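Local atomic coordinates of lovastatin nonaketide synthase, polyketide synthase component (Aspergillus terreus, PDB entry 7CPX), a protein that builds the dihydromonacolin L nonaketide on its carrier domain from nine malonyl-CoA units, with NADPH and S-adenosyl-L-methionine, on the way to lovastatin. Residues Val1903-Leu1908 with Asp1921-Glu1926; Lys1869-His1874 with Gly1894-Gly1899. The protein carries 2 engineered substitutions. All coordinates share one frame; numbering follows the deposited sequence.

How the interactions relate
Both contacts belong to one curled, mostly antiparallel sheet, and their centres lie about 9 Å apart. Along the chain they follow in series: interaction 2 pairs strands 1869-1883 and 1887-1898 as a hairpin, and interaction 1 then joins strand 1901-1909 to the short strand 1923-1924. Strands 1887-1898 and 1901-1909 are neighbours in the sheet, with a probable hydrogen bond from Val1905 N to Gly1894 O (2.9 Å) between the two contacts. Packing adds a second connection: Ala1907 meets Ile1871 and Ile1923 meets Lys1869. This sheet, between the methyltransferase and ketoreductase regions and followed by a five-stranded parallel sheet, is consistent with the beta subdomain of a non-catalytic enoylreductase-like domain.

Interaction 1 (Val1903-Leu1908 with Asp1921-Glu1926); sequences VPVVAL and DYIYTE
Val1906 and Tyr1924 form an antiparallel hydrogen-bonded pair, with Val1906 N reaching Tyr1924 O at 3.0 Å and an N-H...O angle of 173°. The return bond, from Tyr1924 N to Val1906 O, is modelled too short for its length to be relied on. Further along, Leu1908 N bonds to Tyr1922 O (2.7 Å).

The buried, well-packed part centres on Ile1923, which sits opposite Ala1907 in a non-hydrogen-bonded pair. With chi1 at -50°, CG1 stands beside the backbone N and meets Ala1907 CB at 3.7 Å, while CG2, anti to that N, lies 4.0 Å from Val1905 CB, where the two side chains run at a slant to each other. All three residues are buried.

Toward Thr1925 and Glu1926 the pairing gives way to loop. Val1905 CG1 rests on Thr1925 CA (3.7 Å), but the threonine side chain starts away from the strand, and both loop residues are exposed. Glu1926 instead turns its carboxylate to Arg2096 in a salt bridge.

Strand 1887-1898 flanks strand 1901-1909 with backbone bonds, Ile1871 and Lys1869 of strand 1869-1883 pack on Ile1923, and helix 2085-2095 meets Tyr1924 through Trp2088 and Val2092.

Interaction 2 (Lys1869-His1874 with Gly1894-Gly1899); sequences KTIYVH and GHVQEG
His1874 and His1895 meet edge to face: NE2 of His1874 stands over the centre of the His1895 ring, the ring centroids are 3.8 Å apart and the planes are inclined at 52°. The His1874 ring is steadied from its other nitrogen, because ND1 donates to Tyr1872 O at 3.1 Å with that oxygen lying in the ring plane. The same carbonyl accepts His1895 N (2.9 Å), and the two donors arrive from opposite faces of its plane, so one oxygen ties both histidines to Tyr1872.

Gly1894 CA approaches the His1874 ring obliquely, and the lack of a side chain there lets the backbone of Tyr1872, Val1873 and His1874 come in close. The arrangement is that of a beta hairpin, strands 1869-1883 and 1887-1898, whose short segments here run 143° apart. Tyr1872 and His1895 form its hydrogen-bonded pair, closed by Tyr1872 N to His1895 O at 2.9 Å; at His1874 the first strand turns a corner.

On the same face as the Tyr1872 and His1895 side chains, Gln1897 slants across the tyrosine, its CG 3.8 Å from Tyr1872 CE1 and its amide plane 36° from the ring. The buried face carries Ile1871 and Val1896, side by side and pointing the same way, with CG1 of Ile1871 3.7 Å from CG1 of Val1896; Ala1907 and Val1905 of strand 1901-1909 pack against them.

At the far end Lys1869, bent at chi2 and chi3, crosses Glu1898 at about a right angle, and NZ forms a salt bridge with Glu1898, donating to the syn lone pair of OE2 at 2.6 Å.

Interaction 1 (Val1903-Leu1908 with Asp1921-Glu1926)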
loop_
_atom_site.group_PDB
_atom_site.type_symbol
_atom_site.label_atom_id
_atom_site.label_comp_id
_atom_site.label_asym_id
_atom_site.label_seq_id
_atom_site.Cartn_x
_atom_site.Cartn_y
_atom_site.Cartn_z
ATOM N N VAL A 1903 -7.133 -65.508 12.791
ATOM C CA VAL A 1903 -7.251 -65.647 11.341
ATOM C C VAL A 1903 -6.926 -64.310 10.686
ATOM O O VAL A 1903 -7.592 -63.309 10.981
ATOM C CB VAL A 1903 -8.657 -66.122 10.947
ATOM C CG1 VAL A 1903 -8.781 -66.231 9.436
ATOM C CG2 VAL A 1903 -8.974 -67.451 11.615
ATOM N N PRO A 1904 -5.916 -64.230 9.817
ATOM C CA PRO A 1904 -5.692 -62.980 9.082
ATOM C C PRO A 1904 -6.819 -62.711 8.098
ATOM O O PRO A 1904 -7.356 -63.628 7.474
ATOM C CB PRO A 1904 -4.361 -63.219 8.359
ATOM C CG PRO A 1904 -3.714 -64.340 9.098
ATOM C CD PRO A 1904 -4.834 -65.200 9.584
ATOM N N VAL A 1905 -7.171 -61.431 7.958
ATOM C CA VAL A 1905 -8.219 -61.003 7.042
ATOM C C VAL A 1905 -7.920 -59.580 6.595
ATOM O O VAL A 1905 -7.113 -58.867 7.201
ATOM C CB VAL A 1905 -9.631 -61.066 7.677
ATOM C CG1 VAL A 1905 -9.935 -62.467 8.180
ATOM C CG2 VAL A 1905 -9.757 -60.050 8.800
ATOM N N VAL A 1906 -8.583 -59.172 5.517
ATOM C CA VAL A 1906 -8.508 -57.819 4.983
ATOM C C VAL A 1906 -9.930 -57.312 4.813
ATOM O O VAL A 1906 -10.783 -58.019 4.267
ATOM C CB VAL A 1906 -7.748 -57.771 3.645
ATOM C CG1 VAL A 1906 -7.767 -56.365 3.075
ATOM C CG2 VAL A 1906 -6.321 -58.251 3.833
ATOM N N ALA A 1907 -10.187 -56.091 5.276
ATOM C CA ALA A 1907 -11.537 -55.553 5.316
ATOM C C ALA A 1907 -11.524 -54.071 4.972
ATOM O O ALA A 1907 -10.471 -53.434 4.871
ATOM C CB ALA A 1907 -12.180 -55.770 6.689
ATOM N N LEU A 1908 -12.725 -53.532 4.783
ATOM C CA LEU A 1908 -12.949 -52.118 4.492
ATOM C C LEU A 1908 -13.569 -51.489 5.738
ATOM O O LEU A 1908 -14.790 -51.390 5.862
ATOM C CB LEU A 1908 -13.845 -51.951 3.269
ATOM C CG LEU A 1908 -13.170 -52.047 1.900
ATOM C CD1 LEU A 1908 -12.220 -53.229 1.839
ATOM C CD2 LEU A 1908 -14.219 -52.156 0.808
ATOM N N ASP A 1921 -19.713 -58.244 5.288
ATOM C CA ASP A 1921 -19.807 -57.918 3.871
ATOM C C ASP A 1921 -18.601 -57.130 3.381
ATOM O O ASP A 1921 -18.327 -57.121 2.177
ATOM C CB ASP A 1921 -21.086 -57.123 3.602
ATOM C CG ASP A 1921 -22.332 -57.845 4.072
ATOM O OD1 ASP A 1921 -22.332 -59.093 4.073
ATOM O OD2 ASP A 1921 -23.311 -57.163 4.441
ATOM N N TYR A 1922 -17.877 -56.471 4.286
ATOM C CA TYR A 1922 -16.722 -55.653 3.938
ATOM C C TYR A 1922 -15.411 -56.320 4.343
ATOM O O TYR A 1922 -14.409 -55.638 4.569
ATOM C CB TYR A 1922 -16.831 -54.278 4.593
ATOM C CG TYR A 1922 -18.089 -53.520 4.241
ATOM C CD1 TYR A 1922 -18.157 -52.742 3.096
ATOM C CD2 TYR A 1922 -19.205 -53.577 5.061
ATOM C CE1 TYR A 1922 -19.304 -52.046 2.773
ATOM C CE2 TYR A 1922 -20.354 -52.885 4.747
ATOM C CZ TYR A 1922 -20.401 -52.121 3.602
ATOM O OH TYR A 1922 -21.548 -51.430 3.287
ATOM N N ILE A 1923 -15.401 -57.647 4.442
ATOM C CA ILE A 1923 -14.244 -58.393 4.919
ATOM C C ILE A 1923 -13.894 -59.468 3.902
ATOM O O ILE A 1923 -14.778 -60.187 3.422
ATOM C CB ILE A 1923 -14.504 -59.030 6.297
ATOM C CG1 ILE A 1923 -15.051 -57.984 7.270
ATOM C CG2 ILE A 1923 -13.224 -59.650 6.842
ATOM C CD1 ILE A 1923 -15.321 -58.524 8.653
ATOM N N TYR A 1924 -12.608 -59.575 3.576
ATOM C CA TYR A 1924 -12.073 -60.687 2.799
ATOM C C TYR A 1924 -11.380 -61.627 3.780
ATOM O O TYR A 1924 -10.309 -61.309 4.304
ATOM C CB TYR A 1924 -11.112 -60.192 1.721
ATOM C CG TYR A 1924 -10.623 -61.281 0.796
ATOM C CD1 TYR A 1924 -11.461 -61.827 -0.165
ATOM C CD2 TYR A 1924 -9.323 -61.759 0.879
ATOM C CE1 TYR A 1924 -11.021 -62.821 -1.013
ATOM C CE2 TYR A 1924 -8.874 -62.751 0.032
ATOM C CZ TYR A 1924 -9.728 -63.281 -0.910
ATOM O OH TYR A 1924 -9.285 -64.272 -1.756
ATOM N N THR A 1925 -11.993 -62.784 4.025
ATOM C CA THR A 1925 -11.621 -63.632 5.147
ATOM C C THR A 1925 -10.481 -64.596 4.845
ATOM O O THR A 1925 -9.974 -65.234 5.774
ATOM C CB THR A 1925 -12.838 -64.437 5.618
ATOM O OG1 THR A 1925 -13.295 -65.284 4.556
ATOM C CG2 THR A 1925 -13.965 -63.507 6.041
ATOM N N GLU A 1926 -10.063 -64.726 3.589
ATOM C CA GLU A 1926 -9.016 -65.683 3.261
ATOM C C GLU A 1926 -7.687 -65.249 3.863
ATOM O O GLU A 1926 -7.315 -64.073 3.811
ATOM C CB GLU A 1926 -8.879 -65.832 1.747
ATOM C CG GLU A 1926 -7.940 -66.948 1.321
ATOM C CD GLU A 1926 -7.840 -67.081 -0.185
ATOM O OE1 GLU A 1926 -8.495 -66.292 -0.897
ATOM O OE2 GLU A 1926 -7.106 -67.975 -0.656
#

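Interaction 2 (Lys1869-His1874 with Gly1894-Gly1899)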
loop_
_atom_site.group_PDB
_atom_site.type_symbol
_atom_site.label_atom_id
_atom_site.label_comp_id
_atom_site.label_asym_id
_atom_site.label_seq_id
_atom_site.Cartn_x
_atom_site.Cartn_y
_atom_site.Cartn_z
ATOM N N LYS A 1869 -17.981 -58.085 12.747
ATOM C CA LYS A 1869 -16.740 -58.742 13.122
ATOM C C LYS A 1869 -15.760 -57.740 13.713
ATOM O O LYS A 1869 -15.666 -56.595 13.256
ATOM C CB LYS A 1869 -16.110 -59.425 11.911
ATOM C CG LYS A 1869 -17.060 -60.318 11.125
ATOM C CD LYS A 1869 -17.598 -61.473 11.961
ATOM C CE LYS A 1869 -16.500 -62.450 12.346
ATOM N NZ LYS A 1869 -17.041 -63.647 13.042
ATOM N N THR A 1870 -15.025 -58.184 14.728
ATOM C CA THR A 1870 -13.992 -57.384 15.373
ATOM C C THR A 1870 -12.651 -57.765 14.759
ATOM O O THR A 1870 -12.213 -58.915 14.869
ATOM C CB THR A 1870 -13.989 -57.605 16.883
ATOM O OG1 THR A 1870 -15.260 -57.228 17.425
ATOM C CG2 THR A 1870 -12.893 -56.779 17.542
ATOM N N ILE A 1871 -12.005 -56.799 14.120
ATOM C CA ILE A 1871 -10.730 -57.000 13.447
ATOM C C ILE A 1871 -9.665 -56.267 14.249
ATOM O O ILE A 1871 -9.706 -55.040 14.376
ATOM C CB ILE A 1871 -10.771 -56.501 11.997
ATOM C CG1 ILE A 1871 -11.935 -57.148 11.245
ATOM C CG2 ILE A 1871 -9.452 -56.801 11.302
ATOM C CD1 ILE A 1871 -12.125 -56.616 9.846
ATOM N N TYR A 1872 -8.713 -57.016 14.791
ATOM C CA TYR A 1872 -7.548 -56.437 15.451
ATOM C C TYR A 1872 -6.527 -56.128 14.365
ATOM O O TYR A 1872 -5.856 -57.025 13.851
ATOM C CB TYR A 1872 -6.993 -57.394 16.496
ATOM C CG TYR A 1872 -8.013 -57.820 17.528
ATOM C CD1 TYR A 1872 -8.898 -58.857 17.270
ATOM C CD2 TYR A 1872 -8.091 -57.186 18.759
ATOM C CE1 TYR A 1872 -9.832 -59.250 18.207
ATOM C CE2 TYR A 1872 -9.021 -57.572 19.703
ATOM C CZ TYR A 1872 -9.890 -58.604 19.421
ATOM O OH TYR A 1872 -10.820 -58.995 20.358
ATOM N N VAL A 1873 -6.417 -54.855 14.011
ATOM C CA VAL A 1873 -5.690 -54.449 12.815
ATOM C C VAL A 1873 -4.194 -54.468 13.089
ATOM O O VAL A 1873 -3.717 -53.868 14.060
ATOM C CB VAL A 1873 -6.148 -53.057 12.354
ATOM C CG1 VAL A 1873 -5.431 -52.659 11.082
ATOM C CG2 VAL A 1873 -7.649 -53.038 12.144
ATOM N N HIS A 1874 -3.450 -55.162 12.229
ATOM C CA HIS A 1874 -1.996 -55.103 12.224
ATOM C C HIS A 1874 -1.492 -54.039 11.262
ATOM O O HIS A 1874 -0.544 -53.312 11.578
ATOM C CB HIS A 1874 -1.411 -56.461 11.830
ATOM C CG HIS A 1874 -1.659 -57.544 12.831
ATOM N ND1 HIS A 1874 -2.875 -57.717 13.456
ATOM C CD2 HIS A 1874 -0.848 -58.515 13.310
ATOM C CE1 HIS A 1874 -2.800 -58.744 14.283
ATOM N NE2 HIS A 1874 -1.580 -59.246 14.214
ATOM N N GLY A 1894 -5.588 -57.531 9.326
ATOM C CA GLY A 1894 -5.242 -57.955 10.666
ATOM C C GLY A 1894 -6.009 -59.193 11.084
ATOM O O GLY A 1894 -6.700 -59.825 10.286
ATOM N N HIS A 1895 -5.871 -59.511 12.367
ATOM C CA HIS A 1895 -6.415 -60.740 12.919
ATOM C C HIS A 1895 -7.904 -60.620 13.211
ATOM O O HIS A 1895 -8.438 -59.528 13.419
ATOM C CB HIS A 1895 -5.683 -61.113 14.208
ATOM C CG HIS A 1895 -4.277 -61.576 13.996
ATOM N ND1 HIS A 1895 -3.394 -61.767 15.037
ATOM C CD2 HIS A 1895 -3.600 -61.890 12.866
ATOM C CE1 HIS A 1895 -2.235 -62.180 14.558
ATOM N NE2 HIS A 1895 -2.332 -62.261 13.244
ATOM N N VAL A 1896 -8.574 -61.766 13.208
ATOM C CA VAL A 1896 -9.905 -61.919 13.780
ATOM C C VAL A 1896 -9.895 -63.182 14.625
ATOM O O VAL A 1896 -9.300 -64.194 14.236
ATOM C CB VAL A 1896 -11.007 -61.986 12.702
ATOM C CG1 VAL A 1896 -11.083 -60.675 11.950
ATOM C CG2 VAL A 1896 -10.762 -63.138 11.742
ATOM N N GLN A 1897 -10.537 -63.119 15.787
ATOM C CA GLN A 1897 -10.544 -64.232 16.729
ATOM C C GLN A 1897 -11.712 -65.153 16.396
ATOM O O GLN A 1897 -12.876 -64.788 16.585
ATOM C CB GLN A 1897 -10.632 -63.722 18.164
ATOM C CG GLN A 1897 -9.375 -63.015 18.637
ATOM C CD GLN A 1897 -9.451 -62.601 20.092
ATOM O OE1 GLN A 1897 -10.529 -62.568 20.684
ATOM N NE2 GLN A 1897 -8.301 -62.288 20.677
ATOM N N GLU A 1898 -11.393 -66.346 15.898
ATOM C CA GLU A 1898 -12.385 -67.372 15.582
ATOM C C GLU A 1898 -11.977 -68.641 16.321
ATOM O O GLU A 1898 -11.071 -69.358 15.883
ATOM C CB GLU A 1898 -12.476 -67.608 14.078
ATOM C CG GLU A 1898 -12.936 -66.394 13.286
ATOM C CD GLU A 1898 -14.369 -66.004 13.593
ATOM O OE1 GLU A 1898 -15.058 -66.770 14.298
ATOM O OE2 GLU A 1898 -14.806 -64.931 13.128
ATOM N N GLY A 1899 -12.641 -68.920 17.439
ATOM C CA GLY A 1899 -12.242 -70.049 18.262
ATOM C C GLY A 1899 -10.809 -69.937 18.734
ATOM O O GLY A 1899 -10.073 -70.931 18.729
#